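Local coordinates for phosphogluconate dehydrogenase NAD-binding putative C-terminal domain-containing protein (PDB 4EZB) that is of unknown function but is probably an oxidoreductase with an N-terminal domain of Rossmann type, at residues T25-I30 with N47-A52; I118-V123 with G145-R150; V158-A163 with M179-V184. All coordinates share one frame; numbering follows the deposited sequence.

Overall arrangement
All three contacts lie in one mixed beta sheet, and each joins strands of a beta-alpha-beta unit, yet their chemistry changes with position. Interaction 1 pairs strands 26-30 and 50-54 through backbone bonds and small or apolar side chains, far from the centre of the chain but largely buried. Interaction 2, close to that centre, has a single backbone bond between its segments, with a buried carboxylate ordering the turn. Interaction 3 is the most extensive pairing and reaches strand 180-185, outermost within this chain, where exposed Glu182 faces the second subunit. Interactions 2 and 3 share the junction of strands 141-147 and 159-163; Ile27 of interaction 1 packs against Met179 of interaction 3.

Interaction 1 of 3, residues T25-I30 with N47-A52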
ATOM      1  N   THR A  25      -0.733 -40.351  22.609  1.00 92.61           N
ATOM      2  CA  THR A  25      -0.693 -39.418  21.479  1.00 78.44           C
ATOM      3  C   THR A  25      -0.011 -39.935  20.183  1.00 65.98           C
ATOM      4  O   THR A  25       1.207 -39.817  20.010  1.00 62.86           O
ATOM      5  CB  THR A  25      -0.140 -38.040  21.927  1.00 77.79           C
ATOM      6  OG1 THR A  25      -0.031 -37.168  20.792  1.00 79.21           O
ATOM      7  CG2 THR A  25       1.227 -38.187  22.638  1.00 75.38           C
ATOM      8  N   THR A  26      -0.811 -40.492  19.271  1.00 58.63           N
ATOM      9  CA  THR A  26      -0.307 -40.939  17.964  1.00 55.54           C
ATOM     10  C   THR A  26      -0.632 -39.968  16.816  1.00 52.15           C
ATOM     11  O   THR A  26      -1.784 -39.596  16.611  1.00 51.88           O
ATOM     12  CB  THR A  26      -0.792 -42.347  17.618  1.00 55.29           C
ATOM     13  OG1 THR A  26      -0.316 -43.252  18.618  1.00 58.43           O
ATOM     14  CG2 THR A  26      -0.260 -42.787  16.233  1.00 54.18           C
ATOM     15  N   ILE A  27       0.410 -39.569  16.095  1.00 51.79           N
ATOM     16  CA  ILE A  27       0.321 -38.661  14.957  1.00 51.89           C
ATOM     17  C   ILE A  27       0.643 -39.401  13.665  1.00 52.31           C
ATOM     18  O   ILE A  27       1.659 -40.099  13.602  1.00 54.73           O
ATOM     19  CB  ILE A  27       1.310 -37.491  15.116  1.00 53.25           C
ATOM     20  CG1 ILE A  27       1.044 -36.758  16.442  1.00 55.30           C
ATOM     21  CG2 ILE A  27       1.230 -36.540  13.927  1.00 52.80           C
ATOM     22  CD1 ILE A  27       2.227 -35.970  16.971  1.00 54.77           C
ATOM     23  N   ALA A  28      -0.217 -39.248  12.649  1.00 47.55           N
ATOM     24  CA  ALA A  28       0.063 -39.775  11.311  1.00 47.28           C
ATOM     25  C   ALA A  28       0.195 -38.657  10.300  1.00 45.46           C
ATOM     26  O   ALA A  28      -0.698 -37.847  10.170  1.00 44.78           O
ATOM     27  CB  ALA A  28      -1.017 -40.758  10.869  1.00 45.84           C
ATOM     28  N   PHE A  29       1.319 -38.607   9.596  1.00 46.10           N
ATOM     29  CA  PHE A  29       1.473 -37.673   8.479  1.00 44.05           C
ATOM     30  C   PHE A  29       0.823 -38.275   7.239  1.00 47.20           C
ATOM     31  O   PHE A  29       0.868 -39.490   7.028  1.00 49.10           O
ATOM     32  CB  PHE A  29       2.941 -37.392   8.199  1.00 41.58           C
ATOM     33  CG  PHE A  29       3.662 -36.705   9.330  1.00 45.56           C
ATOM     34  CD1 PHE A  29       4.218 -37.443  10.368  1.00 51.90           C
ATOM     35  CD2 PHE A  29       3.811 -35.323   9.345  1.00 46.47           C
ATOM     36  CE1 PHE A  29       4.886 -36.807  11.417  1.00 55.06           C
ATOM     37  CE2 PHE A  29       4.480 -34.680  10.384  1.00 47.77           C
ATOM     38  CZ  PHE A  29       5.020 -35.427  11.421  1.00 51.49           C
ATOM     39  N   ILE A  30       0.179 -37.437   6.435  1.00 45.06           N
ATOM     40  CA  ILE A  30      -0.142 -37.831   5.073  1.00 40.61           C
ATOM     41  C   ILE A  30       0.693 -36.954   4.174  1.00 40.40           C
ATOM     42  O   ILE A  30       0.531 -35.737   4.157  1.00 39.48           O
ATOM     43  CB  ILE A  30      -1.636 -37.768   4.716  1.00 39.91           C
ATOM     44  CG1 ILE A  30      -2.399 -38.784   5.564  1.00 41.68           C
ATOM     45  CG2 ILE A  30      -1.801 -38.096   3.220  1.00 39.64           C
ATOM     46  CD1 ILE A  30      -3.908 -38.756   5.433  1.00 43.29           C
ATOM     47  N   ASN A  47      10.677 -39.260  21.098  1.00100.04           N
ATOM     48  CA  ASN A  47       9.507 -40.136  21.150  1.00 98.01           C
ATOM     49  C   ASN A  47       8.424 -39.343  21.903  1.00 96.26           C
ATOM     50  O   ASN A  47       7.802 -39.836  22.854  1.00 93.77           O
ATOM     51  CB  ASN A  47       9.831 -41.496  21.809  1.00 96.64           C
ATOM     52  CG  ASN A  47       8.788 -42.574  21.512  1.00 91.28           C
ATOM     53  OD1 ASN A  47       8.256 -42.671  20.403  1.00 89.70           O
ATOM     54  ND2 ASN A  47       8.504 -43.401  22.510  1.00 89.09           N
ATOM     55  N   ALA A  48       8.253 -38.086  21.472  1.00 94.18           N
ATOM     56  CA  ALA A  48       7.216 -37.184  21.976  1.00 83.02           C
ATOM     57  C   ALA A  48       5.844 -37.754  21.643  1.00 78.16           C
ATOM     58  O   ALA A  48       4.849 -37.460  22.319  1.00 78.16           O
ATOM     59  CB  ALA A  48       7.379 -35.805  21.366  1.00 77.66           C
ATOM     60  N   ALA A  49       5.806 -38.583  20.602  1.00 70.57           N
ATOM     61  CA  ALA A  49       4.591 -39.274  20.208  1.00 66.01           C
ATOM     62  C   ALA A  49       4.942 -40.426  19.276  1.00 60.37           C
ATOM     63  O   ALA A  49       5.937 -40.350  18.550  1.00 55.93           O
ATOM     64  CB  ALA A  49       3.643 -38.302  19.521  1.00 63.73           C
ATOM     65  N   ARG A  50       4.153 -41.500  19.322  1.00 61.47           N
ATOM     66  CA  ARG A  50       4.187 -42.499  18.263  1.00 63.71           C
ATOM     67  C   ARG A  50       3.914 -41.795  16.923  1.00 64.22           C
ATOM     68  O   ARG A  50       2.822 -41.263  16.703  1.00 65.55           O
ATOM     69  CB  ARG A  50       3.141 -43.592  18.508  1.00 70.21           C
ATOM     70  CG  ARG A  50       3.682 -44.874  19.125  1.00 80.30           C
ATOM     71  CD  ARG A  50       3.845 -44.759  20.635  1.00 90.91           C
ATOM     72  NE  ARG A  50       4.374 -45.985  21.237  1.00 96.93           N
ATOM     73  CZ  ARG A  50       4.485 -46.195  22.548  1.00103.58           C
ATOM     74  NH1 ARG A  50       4.104 -45.264  23.414  1.00109.24           N
ATOM     75  NH2 ARG A  50       4.978 -47.343  22.997  1.00103.23           N
ATOM     76  N   LEU A  51       4.922 -41.763  16.054  1.00 59.95           N
ATOM     77  CA  LEU A  51       4.790 -41.188  14.727  1.00 53.95           C
ATOM     78  C   LEU A  51       4.508 -42.270  13.696  1.00 54.49           C
ATOM     79  O   LEU A  51       4.910 -43.417  13.874  1.00 58.35           O
ATOM     80  CB  LEU A  51       6.055 -40.396  14.357  1.00 54.70           C
ATOM     81  CG  LEU A  51       6.451 -39.197  15.246  1.00 57.47           C
ATOM     82  CD1 LEU A  51       7.737 -38.522  14.790  1.00 57.32           C
ATOM     83  CD2 LEU A  51       5.335 -38.156  15.306  1.00 56.72           C
ATOM     84  N   ALA A  52       3.794 -41.902  12.633  1.00 52.29           N
ATOM     85  CA  ALA A  52       3.579 -42.751  11.446  1.00 50.03           C
ATOM     86  C   ALA A  52       3.444 -41.841  10.239  1.00 47.45           C
ATOM     87  O   ALA A  52       3.244 -40.631  10.391  1.00 45.48           O
ATOM     88  CB  ALA A  52       2.342 -43.629  11.593  1.00 48.63           C
TER
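The beta-alpha-beta unit of strand 26-30, helix 34-44 and strand 50-54 is closed here by parallel pairing, with Ile27 beside Leu51 and Ala28 beside Ala52. Ile27 sits at the centre of the ladder: its N donates to Arg50 O (3.0 Å), and its O accepts from Ala52 N over the same length, though this bond is bent to 135° at the hydrogen. Ala52 O then takes Phe29 N at 2.9 Å in a straighter bond. The same oxygen lies in the plane of the Phe29 ring at its edge, 3.3 Å from CD1, so backbone and ring meet one acceptor. With CG anti to the carbonyl carbon (chi1 -64°), the Phe29 ring reaches back along the strand until CE1 comes 4.1 Å from Leu51 CD2, an oblique approach. That methyl also packs against Ile27 CB, while Ile27 CD1 extends to Ala49 CB at 3.7 Å. The other face of the sheet carries Thr26, whose OG1 rests 3.5 Å from Arg50 CB, while its CG2 lies as close to Arg50 O. With an alanine in place of Thr26 that hydroxyl and methyl are gone, which would probably uncover Arg50 CB and set the base of the arginine chain freer to turn. Beyond the contact, Phe29 packs on Ala36, Ile39 and Ala40 of helix 34-44, and Leu51 on Leu43. The GxGxxA pattern to which Ala36 belongs is consistent with a Rossmann-type nucleotide site at the strand end. The chemistry implies a division of labour: backbone bonds set the parallel register, Phe29 and Leu51 fasten the pair to the crossover helix, and Ile27 packs against Ala49 and Leu51.

Interaction 2 of 3, residues I118-V123 with G145-R150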
ATOM      1  N   ILE A 118      -5.827 -32.454  10.694  1.00 28.93           N
ATOM      2  CA  ILE A 118      -5.407 -31.076  10.552  1.00 28.10           C
ATOM      3  C   ILE A 118      -4.860 -30.884   9.148  1.00 28.89           C
ATOM      4  O   ILE A 118      -3.898 -31.536   8.729  1.00 30.90           O
ATOM      5  CB  ILE A 118      -4.326 -30.644  11.587  1.00 30.16           C
ATOM      6  CG1 ILE A 118      -4.722 -31.003  13.019  1.00 30.22           C
ATOM      7  CG2 ILE A 118      -4.063 -29.145  11.492  1.00 31.40           C
ATOM      8  CD1 ILE A 118      -3.663 -30.613  14.039  1.00 31.70           C
ATOM      9  N   ASP A 119      -5.488 -30.002   8.395  1.00 29.94           N
ATOM     10  CA  ASP A 119      -5.076 -29.806   7.024  1.00 31.54           C
ATOM     11  C   ASP A 119      -4.043 -28.711   7.014  1.00 31.61           C
ATOM     12  O   ASP A 119      -4.370 -27.577   7.307  1.00 33.37           O
ATOM     13  CB  ASP A 119      -6.263 -29.411   6.160  1.00 34.87           C
ATOM     14  CG  ASP A 119      -5.909 -29.384   4.687  1.00 39.29           C
ATOM     15  OD1 ASP A 119      -6.382 -30.307   3.961  1.00 40.96           O
ATOM     16  OD2 ASP A 119      -5.144 -28.461   4.267  1.00 37.02           O
ATOM     17  N   LEU A 120      -2.803 -29.033   6.676  1.00 33.59           N
ATOM     18  CA  LEU A 120      -1.762 -28.000   6.677  1.00 36.77           C
ATOM     19  C   LEU A 120      -1.326 -27.533   5.294  1.00 37.93           C
ATOM     20  O   LEU A 120      -0.275 -26.886   5.162  1.00 38.40           O
ATOM     21  CB  LEU A 120      -0.521 -28.479   7.446  1.00 38.03           C
ATOM     22  CG  LEU A 120      -0.794 -28.951   8.854  1.00 37.14           C
ATOM     23  CD1 LEU A 120       0.426 -29.709   9.372  1.00 36.55           C
ATOM     24  CD2 LEU A 120      -1.159 -27.757   9.727  1.00 36.39           C
ATOM     25  N   ASN A 121      -2.096 -27.855   4.274  1.00 37.24           N
ATOM     26  CA  ASN A 121      -1.761 -27.509   2.904  1.00 38.21           C
ATOM     27  C   ASN A 121      -1.860 -26.041   2.495  1.00 40.89           C
ATOM     28  O   ASN A 121      -2.631 -25.308   3.053  1.00 40.19           O
ATOM     29  CB  ASN A 121      -2.548 -28.386   1.975  1.00 38.15           C
ATOM     30  CG  ASN A 121      -2.270 -29.835   2.213  1.00 41.93           C
ATOM     31  OD1 ASN A 121      -1.146 -30.266   2.132  1.00 43.48           O
ATOM     32  ND2 ASN A 121      -3.277 -30.574   2.566  1.00 39.96           N
ATOM     33  N   SER A 122      -1.057 -25.614   1.526  1.00 42.74           N
ATOM     34  CA  SER A 122      -1.038 -24.197   1.115  1.00 45.82           C
ATOM     35  C   SER A 122      -2.187 -23.855   0.181  1.00 47.28           C
ATOM     36  O   SER A 122      -1.958 -23.509  -0.974  1.00 54.67           O
ATOM     37  CB  SER A 122       0.279 -23.834   0.427  1.00 49.67           C
ATOM     38  OG  SER A 122       1.314 -24.688   0.854  1.00 49.43           O
ATOM     39  N   VAL A 123      -3.416 -23.943   0.676  1.00 42.39           N
ATOM     40  CA  VAL A 123      -4.599 -23.658  -0.128  1.00 40.91           C
ATOM     41  C   VAL A 123      -5.469 -22.600   0.557  1.00 41.51           C
ATOM     42  O   VAL A 123      -5.258 -22.293   1.729  1.00 40.61           O
ATOM     43  CB  VAL A 123      -5.377 -24.956  -0.474  1.00 39.70           C
ATOM     44  CG1 VAL A 123      -4.549 -25.849  -1.396  1.00 35.07           C
ATOM     45  CG2 VAL A 123      -5.784 -25.733   0.786  1.00 41.16           C
ATOM     46  N   GLY A 145      -5.362 -25.816   9.393  1.00 35.19           N
ATOM     47  CA  GLY A 145      -4.108 -25.146   9.739  1.00 32.76           C
ATOM     48  C   GLY A 145      -3.480 -24.375   8.593  1.00 34.91           C
ATOM     49  O   GLY A 145      -3.776 -24.614   7.400  1.00 32.97           O
ATOM     50  N   ALA A 146      -2.591 -23.454   8.944  1.00 36.53           N
ATOM     51  CA  ALA A 146      -1.843 -22.708   7.950  1.00 34.00           C
ATOM     52  C   ALA A 146      -0.436 -22.476   8.465  1.00 35.53           C
ATOM     53  O   ALA A 146      -0.232 -21.926   9.552  1.00 38.42           O
ATOM     54  CB  ALA A 146      -2.539 -21.399   7.623  1.00 30.70           C
ATOM     55  N   VAL A 147       0.530 -22.923   7.682  1.00 35.96           N
ATOM     56  CA  VAL A 147       1.929 -22.898   8.079  1.00 39.13           C
ATOM     57  C   VAL A 147       2.464 -21.527   7.722  1.00 40.90           C
ATOM     58  O   VAL A 147       2.265 -21.071   6.604  1.00 38.30           O
ATOM     59  CB  VAL A 147       2.699 -24.012   7.390  1.00 39.57           C
ATOM     60  CG1 VAL A 147       4.144 -24.065   7.892  1.00 37.78           C
ATOM     61  CG2 VAL A 147       1.968 -25.340   7.622  1.00 38.86           C
HETATM   62  N   MSE A 148       3.100 -20.862   8.693  1.00 42.03           N
HETATM   63  CA  MSE A 148       3.388 -19.422   8.575  1.00 50.29           C
HETATM   64  C   MSE A 148       4.787 -19.094   8.126  1.00 53.01           C
HETATM   65  O   MSE A 148       5.114 -17.927   7.884  1.00 54.81           O
HETATM   66  CB  MSE A 148       3.166 -18.702   9.912  1.00 55.63           C
HETATM   67  CG  MSE A 148       1.707 -18.726  10.359  1.00 68.08           C
HETATM   68 SE   MSE A 148       0.529 -18.064   8.912  1.00 80.92          SE
HETATM   69  CE  MSE A 148       1.310 -16.255   8.739  1.00 76.46           C
ATOM     70  N   ALA A 149       5.633 -20.106   8.036  1.00 52.37           N
ATOM     71  CA  ALA A 149       7.006 -19.920   7.591  1.00 54.40           C
ATOM     72  C   ALA A 149       7.441 -21.170   6.855  1.00 55.90           C
ATOM     73  O   ALA A 149       6.778 -22.204   6.939  1.00 56.09           O
ATOM     74  CB  ALA A 149       7.916 -19.672   8.793  1.00 54.38           C
ATOM     75  N   ARG A 150       8.569 -21.093   6.156  1.00 59.11           N
ATOM     76  CA  ARG A 150       9.179 -22.295   5.605  1.00 63.18           C
ATOM     77  C   ARG A 150       9.598 -23.220   6.749  1.00 60.99           C
ATOM     78  O   ARG A 150       9.972 -22.762   7.832  1.00 58.45           O
ATOM     79  CB  ARG A 150      10.346 -21.950   4.680  1.00 76.75           C
ATOM     80  CG  ARG A 150       9.917 -21.252   3.390  1.00 88.23           C
ATOM     81  CD  ARG A 150      10.862 -21.538   2.227  1.00102.36           C
ATOM     82  NE  ARG A 150      12.198 -20.968   2.431  1.00111.59           N
ATOM     83  CZ  ARG A 150      13.266 -21.654   2.839  1.00116.37           C
ATOM     84  NH1 ARG A 150      13.183 -22.957   3.097  1.00114.01           N
ATOM     85  NH2 ARG A 150      14.427 -21.030   2.993  1.00121.56           N
TER
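Two flat groups of Asp119 organise this contact, its backbone carbonyl and its carboxylate. The carbonyl oxygen accepts Gly145 N at 2.9 Å, the donor lying tilted 30° from the carbonyl plane; this is the one hydrogen bond between the segments. The carboxylate is met from above its plane, 42° out of it, by Asn121 N, which lies 3.1 Å from OD2 and closes an Asx turn. Asn121 ND2 adds only weak bonds to OD1 and OD2. The strongest polar partner of the carboxylate is Lys128, whose NZ forms a salt bridge with OD2 and also bonds to Gly145 O and Asn121 O. One ammonium thus ties the acidic side chain, the turn and the facing strand together, which is likely to ease the crowding of acceptors where Asp119 O and Gly145 O stand 3.0 Å apart. Apolar contact comes from Leu120: with CG anti to its carbonyl carbon (chi1 -54°), the chain carries CD2 over Gly145, 3.9 Å from CA, an approach that depends on the glycine having no side chain on this side. Val147 comes in farther along the strand, its CG2 lying 4.0 Å from Leu120 CB and 3.7 Å from Leu120 O. The contact lies at the carboxyl ends of strands 116-119 and 141-147, parallel neighbours joined through helix 125-136. Strand 90-93 flanks Ile118 and Leu120 through backbone bonds, strand 159-163 binds Ala146 and sends Ile160 against Leu120, and helix 190-218 contributes Lys195, bonded to Val147 O.

Interaction 3 of 3, residues V158-A163 with M179-V184; sequences VPILVA and MNLEAV
Different first torsions bring Leu161 and Glu182 together: Leu161 CG is anti to its carbonyl carbon (chi1 -60°), whereas Glu182 CG takes the more hindered place between backbone N and carbonyl carbon (chi1 45°). The two chains then run side by side on one face of the sheet, and Leu161 CD2 presses tightly on Glu182 CG at 3.3 Å. The same methyl touches Val184 CG1 at 3.7 Å, this time with the side chains crossing at about a right angle. On the other face Ile160 lies alongside Leu181, whose CD2 is 3.9 Å from Val162 CG1. Between the faces runs a parallel ladder of four bonds. Ile160 N gives to Asn180 O almost straight, at 175° at the hydrogen, and Glu182 N returns to Ile160 O at 2.9 Å; Val162 N then reaches Glu182 O at 3.0 Å, and Val184 N closes the series on Val162 O. At the start of the pair a water bridges the segments, donating to Val158 O and accepting from Asn180 N, each at 2.7 Å. Asn180 ND2 lies across the proline, 3.5 Å from Pro159 CA, and is bonded to Lys157 O. The unit of strand 159-163, helix 167-175 and strand 180-185 forms this end of the sheet. Helix 167-175 covers Leu181 and Ala183, helix 190-218 meets Leu161 and Val184 through Leu194, and strand 141-147 runs antiparallel along strand 159-163. Beyond strand 180-185, Arg224 of the second subunit packs on Val184 and makes a long, weak ion pair with Glu182.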
ATOM      1  N   VAL A 158       7.964 -24.555  13.705  1.00 43.83           N
ATOM      2  CA  VAL A 158       7.412 -23.711  12.661  1.00 41.73           C
ATOM      3  C   VAL A 158       6.054 -23.179  13.150  1.00 42.74           C
ATOM      4  O   VAL A 158       5.241 -23.951  13.732  1.00 43.90           O
ATOM      5  CB  VAL A 158       7.314 -24.516  11.337  1.00 42.19           C
ATOM      6  CG1 VAL A 158       6.311 -25.673  11.435  1.00 42.01           C
ATOM      7  CG2 VAL A 158       7.031 -23.622  10.142  1.00 40.74           C
ATOM      8  N   PRO A 159       5.833 -21.858  12.993  1.00 40.72           N
ATOM      9  CA  PRO A 159       4.545 -21.274  13.397  1.00 40.55           C
ATOM     10  C   PRO A 159       3.404 -21.825  12.530  1.00 41.52           C
ATOM     11  O   PRO A 159       3.441 -21.725  11.291  1.00 38.60           O
ATOM     12  CB  PRO A 159       4.740 -19.763  13.169  1.00 39.18           C
ATOM     13  CG  PRO A 159       5.904 -19.648  12.217  1.00 38.50           C
ATOM     14  CD  PRO A 159       6.789 -20.835  12.514  1.00 39.34           C
ATOM     15  N   ILE A 160       2.430 -22.449  13.195  1.00 41.40           N
ATOM     16  CA  ILE A 160       1.201 -22.912  12.537  1.00 38.13           C
ATOM     17  C   ILE A 160      -0.002 -22.203  13.158  1.00 38.35           C
ATOM     18  O   ILE A 160      -0.105 -22.113  14.375  1.00 38.39           O
ATOM     19  CB  ILE A 160       1.075 -24.451  12.612  1.00 36.45           C
ATOM     20  CG1 ILE A 160       2.176 -25.090  11.764  1.00 33.98           C
ATOM     21  CG2 ILE A 160      -0.299 -24.911  12.129  1.00 34.45           C
ATOM     22  CD1 ILE A 160       2.391 -26.583  11.956  1.00 35.43           C
ATOM     23  N   LEU A 161      -0.877 -21.644  12.317  1.00 35.14           N
ATOM     24  CA  LEU A 161      -2.175 -21.180  12.778  1.00 31.82           C
ATOM     25  C   LEU A 161      -3.224 -22.277  12.560  1.00 30.93           C
ATOM     26  O   LEU A 161      -3.216 -22.945  11.522  1.00 32.03           O
ATOM     27  CB  LEU A 161      -2.565 -19.899  12.045  1.00 32.93           C
ATOM     28  CG  LEU A 161      -1.607 -18.679  12.219  1.00 37.20           C
ATOM     29  CD1 LEU A 161      -2.181 -17.414  11.591  1.00 38.83           C
ATOM     30  CD2 LEU A 161      -1.241 -18.414  13.681  1.00 35.32           C
ATOM     31  N   VAL A 162      -4.115 -22.453  13.528  1.00 30.53           N
ATOM     32  CA  VAL A 162      -5.229 -23.418  13.424  1.00 31.48           C
ATOM     33  C   VAL A 162      -6.595 -22.777  13.744  1.00 33.53           C
ATOM     34  O   VAL A 162      -6.698 -21.841  14.553  1.00 35.76           O
ATOM     35  CB  VAL A 162      -4.960 -24.702  14.255  1.00 32.64           C
ATOM     36  CG1 VAL A 162      -3.897 -25.554  13.578  1.00 32.08           C
ATOM     37  CG2 VAL A 162      -4.493 -24.362  15.671  1.00 33.62           C
ATOM     38  N   ALA A 163      -7.645 -23.255  13.087  1.00 32.21           N
ATOM     39  CA  ALA A 163      -8.997 -22.763  13.326  1.00 32.60           C
ATOM     40  C   ALA A 163      -9.978 -23.931  13.260  1.00 32.44           C
ATOM     41  O   ALA A 163      -9.861 -24.784  12.380  1.00 32.26           O
ATOM     42  CB  ALA A 163      -9.366 -21.745  12.256  1.00 32.56           C
HETATM   43  N   MSE A 179       5.375 -28.521  19.776  1.00 54.28           N
HETATM   44  CA  MSE A 179       5.049 -27.808  18.519  1.00 54.05           C
HETATM   45  C   MSE A 179       4.654 -26.387  18.789  1.00 52.19           C
HETATM   46  O   MSE A 179       4.519 -25.992  19.948  1.00 50.26           O
HETATM   47  CB  MSE A 179       3.949 -28.523  17.757  1.00 54.40           C
HETATM   48  CG  MSE A 179       4.490 -29.873  17.322  1.00 61.31           C
HETATM   49 SE   MSE A 179       3.414 -30.589  15.834  1.00 76.33          SE
HETATM   50  CE  MSE A 179       2.739 -32.142  16.835  1.00 72.88           C
ATOM     51  N   ASN A 180       4.452 -25.607  17.725  1.00 49.16           N
ATOM     52  CA  ASN A 180       4.224 -24.171  17.852  1.00 46.80           C
ATOM     53  C   ASN A 180       2.927 -23.663  17.191  1.00 44.15           C
ATOM     54  O   ASN A 180       2.952 -22.869  16.239  1.00 41.77           O
ATOM     55  CB  ASN A 180       5.442 -23.436  17.319  1.00 48.33           C
ATOM     56  CG  ASN A 180       5.336 -21.932  17.457  1.00 52.16           C
ATOM     57  OD1 ASN A 180       4.663 -21.410  18.349  1.00 58.61           O
ATOM     58  ND2 ASN A 180       6.015 -21.225  16.571  1.00 52.64           N
ATOM     59  N   LEU A 181       1.797 -24.115  17.723  1.00 42.88           N
ATOM     60  CA  LEU A 181       0.493 -23.798  17.154  1.00 42.12           C
ATOM     61  C   LEU A 181      -0.208 -22.686  17.905  1.00 45.10           C
ATOM     62  O   LEU A 181      -0.157 -22.640  19.133  1.00 48.00           O
ATOM     63  CB  LEU A 181      -0.398 -25.030  17.227  1.00 38.57           C
ATOM     64  CG  LEU A 181      -0.351 -26.096  16.151  1.00 36.87           C
ATOM     65  CD1 LEU A 181       0.934 -26.930  16.179  1.00 34.11           C
ATOM     66  CD2 LEU A 181      -1.575 -26.988  16.343  1.00 33.46           C
ATOM     67  N   GLU A 182      -0.872 -21.788  17.186  1.00 46.23           N
ATOM     68  CA  GLU A 182      -1.877 -20.942  17.840  1.00 45.36           C
ATOM     69  C   GLU A 182      -3.278 -21.009  17.236  1.00 39.63           C
ATOM     70  O   GLU A 182      -3.459 -20.959  16.028  1.00 37.14           O
ATOM     71  CB  GLU A 182      -1.413 -19.502  18.056  1.00 49.88           C
ATOM     72  CG  GLU A 182      -0.724 -18.848  16.889  1.00 55.20           C
ATOM     73  CD  GLU A 182      -0.353 -17.415  17.209  1.00 67.41           C
ATOM     74  OE1 GLU A 182      -1.267 -16.622  17.537  1.00 63.50           O
ATOM     75  OE2 GLU A 182       0.853 -17.089  17.141  1.00 78.97           O
ATOM     76  N   ALA A 183      -4.255 -21.177  18.108  1.00 39.22           N
ATOM     77  CA  ALA A 183      -5.645 -21.209  17.694  1.00 38.66           C
ATOM     78  C   ALA A 183      -6.087 -19.780  17.437  1.00 36.96           C
ATOM     79  O   ALA A 183      -5.920 -18.911  18.278  1.00 37.08           O
ATOM     80  CB  ALA A 183      -6.513 -21.866  18.759  1.00 38.26           C
ATOM     81  N   VAL A 184      -6.623 -19.518  16.249  1.00 35.91           N
ATOM     82  CA  VAL A 184      -6.949 -18.143  15.888  1.00 35.82           C
ATOM     83  C   VAL A 184      -8.448 -17.918  15.721  1.00 40.41           C
ATOM     84  O   VAL A 184      -8.893 -16.781  15.506  1.00 43.33           O
ATOM     85  CB  VAL A 184      -6.166 -17.677  14.651  1.00 35.15           C
ATOM     86  CG1 VAL A 184      -4.677 -17.722  14.938  1.00 34.46           C
ATOM     87  CG2 VAL A 184      -6.485 -18.570  13.451  1.00 33.73           C
TER
HETATM   88  O   HOH W   1       4.608 -26.178  15.141  1.00 45.16           O